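Local coordinates for catalase (Corynebacterium glutamicum, PDB 4B7H), which catalyses the breakdown of hydrogen peroxide to water and oxygen at a haem iron, a reaction that nitric oxide inhibits, at residues K3-Q8 with F77-I82; T101-R106 with F310-N315; R129-E134 with E324-D329. One frame throughout, in Å; residues are numbered along the deposited sequence. Where two conformers were deposited one is given.

Interaction 1. Residues K3-Q8 with F77-I82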
loop_
_atom_site.group_PDB
_atom_site.type_symbol
_atom_site.label_atom_id
_atom_site.label_comp_id
_atom_site.label_asym_id
_atom_site.label_seq_id
_atom_site.Cartn_x
_atom_site.Cartn_y
_atom_site.Cartn_z
ATOM N N LYS A 3 -13.872 -37.158 -1.541
ATOM C CA LYS A 3 -14.533 -35.931 -1.110
ATOM C C LYS A 3 -13.924 -35.436 0.190
ATOM O O LYS A 3 -13.344 -36.209 0.951
ATOM C CB LYS A 3 -16.019 -36.187 -0.860
ATOM C CG LYS A 3 -16.745 -36.897 -1.980
ATOM C CD LYS A 3 -17.552 -38.072 -1.440
ATOM C CE LYS A 3 -16.904 -39.402 -1.796
ATOM N NZ LYS A 3 -15.509 -39.511 -1.289
ATOM N N SER A 4 -14.076 -34.144 0.450
ATOM C CA SER A 4 -13.650 -33.575 1.719
ATOM C C SER A 4 -14.707 -32.607 2.198
ATOM O O SER A 4 -15.322 -31.910 1.386
ATOM C CB SER A 4 -12.337 -32.816 1.556
ATOM O OG SER A 4 -12.018 -32.146 2.760
ATOM N N ALA A 5 -14.904 -32.531 3.512
ATOM C CA ALA A 5 -15.798 -31.526 4.080
ATOM C C ALA A 5 -15.298 -30.118 3.773
ATOM O O ALA A 5 -16.054 -29.148 3.855
ATOM C CB ALA A 5 -15.946 -31.721 5.579
ATOM N N ALA A 6 -14.023 -30.005 3.410
ATOM C CA ALA A 6 -13.439 -28.708 3.087
ATOM C C ALA A 6 -13.654 -28.280 1.631
ATOM O O ALA A 6 -13.242 -27.181 1.251
ATOM C CB ALA A 6 -11.951 -28.696 3.429
ATOM N N ASP A 7 -14.286 -29.134 0.822
ATOM C CA ASP A 7 -14.499 -28.832 -0.601
ATOM C C ASP A 7 -15.222 -27.502 -0.833
ATOM O O ASP A 7 -14.837 -26.727 -1.712
ATOM C CB ASP A 7 -15.251 -29.974 -1.297
ATOM C CG ASP A 7 -14.391 -31.212 -1.492
ATOM O OD1 ASP A 7 -13.156 -31.097 -1.369
ATOM O OD2 ASP A 7 -14.947 -32.296 -1.779
ATOM N N GLN A 8 -16.261 -27.248 -0.039
ATOM C CA GLN A 8 -16.993 -25.983 -0.058
ATOM C C GLN A 8 -16.032 -24.805 0.007
ATOM O O GLN A 8 -16.086 -23.895 -0.823
ATOM C CB GLN A 8 -17.974 -25.929 1.125
ATOM C CG GLN A 8 -17.358 -26.325 2.488
ATOM C CD GLN A 8 -18.357 -26.303 3.633
ATOM O OE1 GLN A 8 -18.421 -27.237 4.432
ATOM N NE2 GLN A 8 -19.131 -25.231 3.725
ATOM N N PHE A 77 -6.058 -28.868 3.682
ATOM C CA PHE A 77 -7.388 -28.740 4.244
ATOM C C PHE A 77 -7.863 -30.118 4.654
ATOM O O PHE A 77 -7.309 -31.128 4.221
ATOM C CB PHE A 77 -8.337 -28.087 3.226
ATOM C CG PHE A 77 -7.957 -26.678 2.889
ATOM C CD1 PHE A 77 -6.964 -26.421 1.952
ATOM C CD2 PHE A 77 -8.571 -25.609 3.527
ATOM C CE1 PHE A 77 -6.598 -25.110 1.649
ATOM C CE2 PHE A 77 -8.212 -24.302 3.240
ATOM C CZ PHE A 77 -7.220 -24.050 2.292
ATOM N N GLY A 78 -8.883 -30.163 5.497
ATOM C CA GLY A 78 -9.318 -31.436 6.037
ATOM C C GLY A 78 -10.509 -31.324 6.960
ATOM O O GLY A 78 -11.377 -30.471 6.767
ATOM N N GLU A 79 -10.552 -32.204 7.958
ATOM C CA GLU A 79 -11.747 -32.394 8.783
ATOM C C GLU A 79 -11.369 -32.678 10.225
ATOM O O GLU A 79 -10.460 -33.483 10.492
ATOM C CB GLU A 79 -12.577 -33.576 8.253
ATOM C CG GLU A 79 -12.936 -33.471 6.779
ATOM C CD GLU A 79 -13.533 -34.739 6.201
ATOM O OE1 GLU A 79 -13.790 -35.705 6.957
ATOM O OE2 GLU A 79 -13.751 -34.771 4.971
ATOM N N LEU A 80 -12.083 -32.034 11.148
ATOM C CA LEU A 80 -12.010 -32.356 12.570
ATOM C C LEU A 80 -13.204 -33.232 12.938
ATOM O O LEU A 80 -14.346 -32.870 12.655
ATOM C CB LEU A 80 -12.055 -31.070 13.402
ATOM C CG LEU A 80 -12.209 -31.225 14.919
ATOM C CD1 LEU A 80 -10.961 -31.855 15.518
ATOM C CD2 LEU A 80 -12.513 -29.879 15.564
ATOM N N HIS A 81 -12.939 -34.374 13.570
ATOM C CA HIS A 81 -13.996 -35.288 14.008
ATOM C C HIS A 81 -13.984 -35.452 15.531
ATOM O O HIS A 81 -12.991 -35.904 16.103
ATOM C CB HIS A 81 -13.809 -36.663 13.362
ATOM C CG HIS A 81 -14.008 -36.670 11.880
ATOM N ND1 HIS A 81 -15.112 -37.237 11.282
ATOM C CD2 HIS A 81 -13.242 -36.184 10.874
ATOM C CE1 HIS A 81 -15.021 -37.097 9.971
ATOM N NE2 HIS A 81 -13.898 -36.456 9.698
ATOM N N ILE A 82 -15.084 -35.104 16.192
ATOM C CA ILE A 82 -15.187 -35.303 17.638
ATOM C C ILE A 82 -15.638 -36.733 17.949
ATOM O O ILE A 82 -16.606 -37.225 17.364
ATOM C CB ILE A 82 -16.157 -34.286 18.267
ATOM C CG1 ILE A 82 -15.746 -32.860 17.884
ATOM C CG2 ILE A 82 -16.219 -34.454 19.774
ATOM C CD1 ILE A 82 -14.291 -32.516 18.210
#

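Interaction 2. Residues T101-R106 with F310-N315. With HEM (protoporphyrin IX containing Fe), chain E.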
loop_
_atom_site.group_PDB
_atom_site.type_symbol
_atom_site.label_atom_id
_atom_site.label_comp_id
_atom_site.label_asym_id
_atom_site.label_seq_id
_atom_site.Cartn_x
_atom_site.Cartn_y
_atom_site.Cartn_z
ATOM N N THR A 101 -16.071 -30.868 11.452
ATOM C CA THR A 101 -15.829 -29.476 11.071
ATOM C C THR A 101 -14.719 -29.376 10.023
ATOM O O THR A 101 -13.666 -29.985 10.191
ATOM C CB THR A 101 -15.426 -28.652 12.308
ATOM O OG1 THR A 101 -16.420 -28.812 13.332
ATOM C CG2 THR A 101 -15.269 -27.162 11.970
ATOM N N PRO A 102 -14.948 -28.607 8.938
ATOM C CA PRO A 102 -13.856 -28.421 7.969
ATOM C C PRO A 102 -12.687 -27.649 8.591
ATOM O O PRO A 102 -12.899 -26.801 9.471
ATOM C CB PRO A 102 -14.498 -27.576 6.857
ATOM C CG PRO A 102 -15.981 -27.664 7.080
ATOM C CD PRO A 102 -16.152 -27.849 8.559
ATOM N N LEU A 103 -11.474 -27.918 8.119
ATOM C CA LEU A 103 -10.308 -27.223 8.626
ATOM C C LEU A 103 -9.321 -26.842 7.530
ATOM O O LEU A 103 -9.309 -27.428 6.440
ATOM C CB LEU A 103 -9.601 -28.056 9.708
ATOM C CG LEU A 103 -8.786 -29.274 9.259
ATOM C CD1 LEU A 103 -7.369 -28.924 8.791
ATOM C CD2 LEU A 103 -8.720 -30.281 10.390
ATOM N N ALA A 104 -8.489 -25.857 7.854
ATOM C CA ALA A 104 -7.282 -25.545 7.102
ATOM C C ALA A 104 -6.107 -25.690 8.057
ATOM O O ALA A 104 -6.268 -25.551 9.273
ATOM C CB ALA A 104 -7.332 -24.128 6.568
ATOM N N VAL A 105 -4.923 -25.954 7.513
ATOM C CA VAL A 105 -3.702 -25.963 8.312
ATOM C C VAL A 105 -2.567 -25.351 7.517
ATOM O O VAL A 105 -2.507 -25.514 6.305
ATOM C CB VAL A 105 -3.333 -27.401 8.793
ATOM C CG1 VAL A 105 -2.888 -28.287 7.626
ATOM C CG2 VAL A 105 -2.254 -27.364 9.857
ATOM N N ARG A 106 -1.684 -24.624 8.194
ATOM C CA ARG A 106 -0.419 -24.209 7.592
ATOM C C ARG A 106 0.718 -24.603 8.527
ATOM O O ARG A 106 0.661 -24.349 9.739
ATOM C CB ARG A 106 -0.399 -22.703 7.284
ATOM C CG ARG A 106 0.850 -22.230 6.515
ATOM C CD ARG A 106 0.722 -20.765 6.130
ATOM N NE ARG A 106 1.891 -20.229 5.421
ATOM C CZ ARG A 106 2.998 -19.787 6.017
ATOM N NH1 ARG A 106 3.118 -19.843 7.343
ATOM N NH2 ARG A 106 4.001 -19.299 5.280
ATOM N N PHE A 310 -8.121 -35.111 13.845
ATOM C CA PHE A 310 -8.293 -34.422 12.574
ATOM C C PHE A 310 -7.450 -35.091 11.495
ATOM O O PHE A 310 -6.448 -35.755 11.786
ATOM C CB PHE A 310 -8.083 -32.894 12.672
ATOM C CG PHE A 310 -6.660 -32.458 12.905
ATOM C CD1 PHE A 310 -5.753 -32.404 11.853
ATOM C CD2 PHE A 310 -6.248 -32.037 14.167
ATOM C CE1 PHE A 310 -4.451 -31.969 12.059
ATOM C CE2 PHE A 310 -4.943 -31.606 14.384
ATOM C CZ PHE A 310 -4.045 -31.577 13.327
ATOM N N ILE A 311 -7.898 -34.942 10.255
ATOM C CA ILE A 311 -7.293 -35.598 9.108
ATOM C C ILE A 311 -7.094 -34.564 8.008
ATOM O O ILE A 311 -7.932 -33.677 7.828
ATOM C CB ILE A 311 -8.186 -36.782 8.629
ATOM C CG1 ILE A 311 -7.548 -37.538 7.463
ATOM C CG2 ILE A 311 -9.613 -36.315 8.309
ATOM C CD1 ILE A 311 -8.262 -38.846 7.126
ATOM N N LEU A 312 -5.966 -34.645 7.307
ATOM C CA LEU A 312 -5.719 -33.738 6.190
ATOM C C LEU A 312 -5.973 -34.516 4.906
ATOM O O LEU A 312 -5.221 -35.448 4.579
ATOM C CB LEU A 312 -4.288 -33.198 6.216
ATOM C CG LEU A 312 -3.864 -32.520 7.523
ATOM C CD1 LEU A 312 -2.433 -31.991 7.424
ATOM C CD2 LEU A 312 -4.834 -31.405 7.894
ATOM N N ASN A 313 -7.032 -34.147 4.188
ATOM C CA ASN A 313 -7.426 -34.910 3.004
ATOM C C ASN A 313 -7.648 -34.092 1.730
ATOM O O ASN A 313 -8.203 -34.600 0.760
ATOM C CB ASN A 313 -8.659 -35.785 3.300
ATOM C CG ASN A 313 -9.897 -34.966 3.652
ATOM O OD1 ASN A 313 -9.888 -33.729 3.590
ATOM N ND2 ASN A 313 -10.973 -35.658 4.020
ATOM N N ARG A 314 -7.207 -32.837 1.722
ATOM C CA ARG A 314 -7.395 -31.998 0.548
ATOM C C ARG A 314 -6.228 -31.040 0.383
ATOM O O ARG A 314 -5.931 -30.250 1.284
ATOM C CB ARG A 314 -8.715 -31.226 0.669
ATOM C CG ARG A 314 -8.911 -30.117 -0.385
ATOM C CD ARG A 314 -9.129 -30.673 -1.803
ATOM N NE ARG A 314 -10.341 -31.485 -1.850
ATOM C CZ ARG A 314 -10.369 -32.797 -2.066
ATOM N NH1 ARG A 314 -9.246 -33.462 -2.311
ATOM N NH2 ARG A 314 -11.531 -33.442 -2.056
ATOM N N ASN A 315 -5.564 -31.108 -0.767
ATOM C CA ASN A 315 -4.537 -30.138 -1.110
ATOM C C ASN A 315 -5.204 -28.828 -1.521
ATOM O O ASN A 315 -6.344 -28.832 -2.001
ATOM C CB ASN A 315 -3.677 -30.652 -2.269
ATOM C CG ASN A 315 -2.589 -31.617 -1.821
ATOM O OD1 ASN A 315 -2.280 -32.598 -2.509
ATOM N ND2 ASN A 315 -1.993 -31.335 -0.674
HETATM C CHA HEM E . 3.214 -16.092 12.719
HETATM C CHB HEM E . 3.343 -12.702 16.185
HETATM C CHC HEM E . 4.567 -16.122 19.385
HETATM C CHD HEM E . 2.937 -19.421 16.280
HETATM C C1A HEM E . 3.158 -14.882 13.368
HETATM C C2A HEM E . 2.811 -13.610 12.763
HETATM C C3A HEM E . 2.834 -12.686 13.735
HETATM C C4A HEM E . 3.203 -13.333 14.971
HETATM C CMA HEM E . 2.532 -11.187 13.632
HETATM C CAA HEM E . 2.465 -13.403 11.272
HETATM C CBA HEM E . 0.977 -13.645 11.063
HETATM C CGA HEM E . 0.515 -13.280 9.677
HETATM O O1A HEM E . -0.359 -14.015 9.153
HETATM O O2A HEM E . 0.990 -12.275 9.087
HETATM C C1B HEM E . 3.713 -13.318 17.359
HETATM C C2B HEM E . 3.962 -12.661 18.623
HETATM C C3B HEM E . 4.327 -13.617 19.502
HETATM C C4B HEM E . 4.288 -14.890 18.818
HETATM C CMB HEM E . 3.840 -11.139 18.841
HETATM C CAB HEM E . 4.686 -13.505 20.996
HETATM C CBB HEM E . 4.203 -12.537 21.775
HETATM C C1C HEM E . 4.066 -17.313 18.889
HETATM C C2C HEM E . 3.747 -18.522 19.635
HETATM C C3C HEM E . 3.295 -19.429 18.751
HETATM C C4C HEM E . 3.299 -18.808 17.444
HETATM C CMC HEM E . 3.934 -18.695 21.162
HETATM C CAC HEM E . 2.761 -20.864 18.980
HETATM C CBC HEM E . 2.176 -21.246 20.128
HETATM C C1D HEM E . 2.940 -18.840 15.042
HETATM C C2D HEM E . 2.655 -19.563 13.845
HETATM C C3D HEM E . 2.736 -18.550 12.736
HETATM C C4D HEM E . 3.051 -17.295 13.363
HETATM C CMD HEM E . 2.348 -21.053 13.714
HETATM C CAD HEM E . 2.484 -18.839 11.264
HETATM C CBD HEM E . 0.976 -18.936 11.043
HETATM C CGD HEM E . 0.802 -19.320 9.604
HETATM O O1D HEM E . 0.256 -18.512 8.812
HETATM O O2D HEM E . 1.235 -20.442 9.236
HETATM N NA HEM E . 3.384 -14.685 14.722
HETATM N NB HEM E . 3.921 -14.672 17.505
HETATM N NC HEM E . 3.773 -17.522 17.551
HETATM N ND HEM E . 3.180 -17.505 14.730
HETATM FE FE HEM E . 3.614 -16.113 16.117
#

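Interaction 3. Residues R129-E134 with E324-D329. Unlike the reference sequence in segment 324-329: Ile326 (reference Leu).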
loop_
_atom_site.group_PDB
_atom_site.type_symbol
_atom_site.label_atom_id
_atom_site.label_comp_id
_atom_site.label_asym_id
_atom_site.label_seq_id
_atom_site.Cartn_x
_atom_site.Cartn_y
_atom_site.Cartn_z
ATOM N N ARG A 129 -7.059 -23.786 11.337
ATOM C CA ARG A 129 -8.339 -23.083 11.334
ATOM C C ARG A 129 -9.459 -24.100 11.286
ATOM O O ARG A 129 -9.444 -25.001 10.441
ATOM C CB ARG A 129 -8.490 -22.186 10.102
ATOM C CG ARG A 129 -9.953 -21.768 9.853
ATOM C CD ARG A 129 -10.022 -20.544 8.951
ATOM N NE ARG A 129 -9.306 -19.447 9.590
ATOM C CZ ARG A 129 -8.759 -18.418 8.952
ATOM N NH1 ARG A 129 -8.870 -18.315 7.631
ATOM N NH2 ARG A 129 -8.099 -17.493 9.640
ATOM N N PHE A 130 -10.431 -23.949 12.176
ATOM C CA PHE A 130 -11.651 -24.733 12.116
ATOM C C PHE A 130 -12.791 -23.824 11.675
ATOM O O PHE A 130 -13.062 -22.798 12.311
ATOM C CB PHE A 130 -11.935 -25.365 13.481
ATOM C CG PHE A 130 -10.800 -26.209 13.994
ATOM C CD1 PHE A 130 -10.526 -27.437 13.414
ATOM C CD2 PHE A 130 -9.981 -25.760 15.027
ATOM C CE1 PHE A 130 -9.472 -28.218 13.860
ATOM C CE2 PHE A 130 -8.912 -26.540 15.482
ATOM C CZ PHE A 130 -8.659 -27.769 14.896
ATOM N N TYR A 131 -13.431 -24.182 10.561
ATOM C CA TYR A 131 -14.531 -23.381 10.028
ATOM C C TYR A 131 -15.813 -23.794 10.745
ATOM O O TYR A 131 -16.601 -24.585 10.217
ATOM C CB TYR A 131 -14.663 -23.566 8.507
ATOM C CG TYR A 131 -13.469 -23.058 7.699
ATOM C CD1 TYR A 131 -12.345 -23.861 7.481
ATOM C CD2 TYR A 131 -13.478 -21.784 7.137
ATOM C CE1 TYR A 131 -11.263 -23.403 6.738
ATOM C CE2 TYR A 131 -12.396 -21.310 6.388
ATOM C CZ TYR A 131 -11.294 -22.129 6.185
ATOM O OH TYR A 131 -10.212 -21.686 5.457
ATOM N N THR A 132 -16.018 -23.264 11.952
ATOM C CA THR A 132 -17.131 -23.696 12.795
ATOM C C THR A 132 -18.422 -22.940 12.495
ATOM O O THR A 132 -18.416 -21.892 11.833
ATOM C CB THR A 132 -16.817 -23.593 14.323
ATOM O OG1 THR A 132 -17.289 -22.344 14.850
ATOM C CG2 THR A 132 -15.331 -23.756 14.616
ATOM N N GLU A 133 -19.527 -23.466 13.012
ATOM C CA GLU A 133 -20.841 -22.862 12.819
ATOM C C GLU A 133 -20.992 -21.564 13.611
ATOM O O GLU A 133 -21.928 -20.804 13.386
ATOM C CB GLU A 133 -21.949 -23.849 13.204
ATOM C CG GLU A 133 -21.998 -25.099 12.326
ATOM C CD GLU A 133 -23.072 -26.086 12.751
ATOM O OE1 GLU A 133 -24.010 -25.685 13.473
ATOM O OE2 GLU A 133 -22.972 -27.270 12.365
ATOM N N GLU A 134 -20.075 -21.319 14.544
ATOM C CA GLU A 134 -20.081 -20.079 15.326
ATOM C C GLU A 134 -18.856 -19.222 15.011
ATOM O O GLU A 134 -18.455 -18.365 15.806
ATOM C CB GLU A 134 -20.228 -20.369 16.831
ATOM C CG GLU A 134 -21.575 -21.036 17.123
ATOM C CD GLU A 134 -21.868 -21.352 18.583
ATOM O OE1 GLU A 134 -20.977 -21.239 19.445
ATOM O OE2 GLU A 134 -23.025 -21.741 18.863
ATOM N N GLU A 324 -0.711 -18.805 0.989
ATOM C CA GLU A 324 0.032 -17.571 1.250
ATOM C C GLU A 324 -0.885 -16.503 1.850
ATOM O O GLU A 324 -0.485 -15.791 2.773
ATOM C CB GLU A 324 0.747 -17.040 0.002
ATOM C CG GLU A 324 1.557 -15.760 0.256
ATOM C CD GLU A 324 2.759 -15.956 1.177
ATOM O OE1 GLU A 324 3.245 -17.104 1.318
ATOM O OE2 GLU A 324 3.222 -14.953 1.774
ATOM N N GLN A 325 -2.117 -16.426 1.345
ATOM C CA GLN A 325 -3.089 -15.418 1.780
ATOM C C GLN A 325 -3.966 -15.824 2.970
ATOM O O GLN A 325 -4.800 -15.027 3.413
ATOM C CB GLN A 325 -4.018 -15.027 0.629
ATOM C CG GLN A 325 -3.319 -14.315 -0.503
ATOM C CD GLN A 325 -4.284 -13.731 -1.516
ATOM O OE1 GLN A 325 -4.083 -12.612 -2.002
ATOM N NE2 GLN A 325 -5.339 -14.490 -1.852
ATOM N N ILE A 326 -3.834 -17.050 3.475
ATOM C CA ILE A 326 -4.577 -17.375 4.687
ATOM C C ILE A 326 -4.075 -16.475 5.812
ATOM O O ILE A 326 -2.899 -16.093 5.843
ATOM C CB ILE A 326 -4.529 -18.884 5.049
ATOM C CG1 ILE A 326 -5.741 -19.259 5.910
ATOM C CG2 ILE A 326 -3.218 -19.278 5.743
ATOM C CD1 ILE A 326 -5.933 -20.758 6.091
ATOM N N ALA A 327 -4.990 -16.086 6.692
ATOM C CA ALA A 327 -4.668 -15.164 7.772
ATOM C C ALA A 327 -4.998 -15.848 9.087
ATOM O O ALA A 327 -6.078 -15.652 9.657
ATOM C CB ALA A 327 -5.470 -13.866 7.615
ATOM N N LEU A 328 -4.091 -16.701 9.547
ATOM C CA LEU A 328 -4.339 -17.478 10.758
ATOM C C LEU A 328 -4.044 -16.595 11.967
ATOM O O LEU A 328 -3.058 -15.863 11.977
ATOM C CB LEU A 328 -3.491 -18.750 10.745
ATOM C CG LEU A 328 -3.960 -19.734 9.654
ATOM C CD1 LEU A 328 -2.869 -20.715 9.236
ATOM C CD2 LEU A 328 -5.204 -20.504 10.112
ATOM N N ASP A 329 -4.906 -16.646 12.975
ATOM C CA ASP A 329 -4.897 -15.625 14.021
ATOM C C ASP A 329 -5.431 -16.213 15.330
ATOM O O ASP A 329 -6.577 -16.653 15.384
ATOM C CB ASP A 329 -5.772 -14.466 13.519
ATOM C CG ASP A 329 -5.974 -13.358 14.536
ATOM O OD1 ASP A 329 -5.357 -13.377 15.624
ATOM O OD2 ASP A 329 -6.762 -12.434 14.220
#

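Interaction 1. Residues K3-Q8 with F77-I82
Glu79 OE2 receives two N-H groups, the backbone N of Ala5 at 2.9 Å and ND2 of Asn313 from the neighbouring strand 305-314. The Ala5 bond is nearly straight (164°) and reaches the oxygen on its anti side, tilted 35° out of the carboxylate plane. The contact thus pins the turn leading into the short helix 7-11, closed by a capping box, against strand 73-82 of the antiparallel catalase β-sheet. In the capping box the backbone N of Ser4 donates to Asp7 OD2 at 3.0 Å, while Ser4 to Asp7 forms a type I turn. Ser4 OG, held anti to the backbone N (chi1 173°), folds over the turn and accepts from Ala6 N at 3.0 Å; the same hydroxyl is hydrogen-bonded to Asn313 OD1, so Asn313 bridges Ser4 and Glu79. At the end of the turn, Asp7 OD1 makes a salt bridge with Arg314 NE.

Apolar contacts flank this polar seam. The methyl of Ala5 rests alongside the Glu79 stem, CB to CG 3.7 Å, and that of Ala6 packs on Phe77 CB beside the carbonyl of Gly78. The second carboxylate oxygen is used as well, which probably fixes the rotation of the group: Glu79 OE1 takes a hydrogen bond from His81 NE2 at 2.8 Å through its anti lone pair, and lies in the plane of the imidazole ring.

Interaction 2. Residues T101-R106 with F310-N315
Leu103 splits its two methyls between neighbours on strand 305-314: CD2 settles in the angle between Phe310 CB and its ring, CB at 3.5 Å, and CD1 meets Leu312 CD2 at 3.7 Å. The two strands are not paired. Both border strand 73-82 in the curled antiparallel sheet of the catalase β-barrel, and their axes cross at -77° with a closest approach of 8.5 Å, so side chains on the inner surface bridge the curl.

Leu312 supplies the complementary bump. Its forked end straddles Val105 CG1, with CD1 and CD2 each 3.7 Å from that methyl, while CD2 also touches Leu103; one branch therefore fits between two residues of strand 100-108. Leu103, with CG between its backbone N and carbonyl carbon (chi1 74°), meets both Phe310 and Leu312 at about a right angle. Its CD2 approaches the Phe310 ring obliquely. That ring also meets Trp271 and packs on Phe126 and Leu128, extending the apolar cluster.

Next along the strand, Arg106 reaches the haem with its chain extended from CG to NE. NH1 donates to the propionate oxygen O2D at 2.7 Å, and that oxygen lies at the guanidinium edge, in its plane. No hydrogen bond joins the two segments: hydrophobic packing holds the strands across the curl, while strand 100-108 also carries a cationic group that probably helps neutralise a haem propionate.

Interaction 3. Residues R129-E134 with E324-D329
Arg129 reaches across from its strand to the carbonyl of Ala327, NH2 to O 2.7 Å, and Ile326 and Leu328 pack around its side chain on the way. The bond is weak because it is strongly bent (129°), although the carbonyl oxygen lies at the edge of the guanidinium, near its plane. One methyl of Leu328, CD2, does two jobs: it packs on Arg129 CB at 3.7 Å and lies 4.0 Å above one guanidinium face, offset toward the rim. The side chains of Ile326 and Arg129 approach from opposite directions, and Ile326 CG1 meets Arg129 NH1 obliquely at 3.7 Å. The chain of Arg129 leaves with CG anti to the backbone N (chi1 163°) and bends at chi3 (-60°); its CD lies 3.4 Å above one face of the Tyr131 ring, also toward the rim.

A second set of groups also holds the polar end: Arg129 NE forms a salt bridge with Asp138 OD1 on the adjacent strand 135-142, which probably balances the buried charge, and NH1 donates to Asn370 OD1, the oxygen that also accepts from Ala327 N. Asp138 OD2 accepts in turn from Asp329 N, so one carboxylate joins arginine and loop, while Tyr131 OH is hydrogen-bonded to Val369 O.

Further out, Leu328 belongs to the haem pocket, its side chain about 4 Å from the haem at the nearest atoms, those of a propionate. The loop that follows helix 319-324 is thus gripped between strand 125-132, strand 100-108, whose Ala104 touches Ile326, and helix 343-359, whose Gln356 donates to Leu328 O and whose Arg359 donates to Ile326 O.

In the fold
From the N terminus, interaction 1 comes first: it closes a loop of 68 residues by bringing the entry to helix 7-11 onto strand 73-82. Interactions 2 and 3 open on strands 100-108 and 125-132, close loops of 203 and 189 residues, and cross, because 129-134 lies between 101-106 and 310-315, and 324-329 follows both. Interaction 1 is in series with each. All three reach one antiparallel sheet, in which 73-82 lies between 100-108 and 305-314, while 100-108 also pairs with 125-132. Together they tie the N-terminal turn to the sheet, the two strands that flank 73-82 to each other across the curl, and the loop after helix 319-324 to strand 125-132, near the haem.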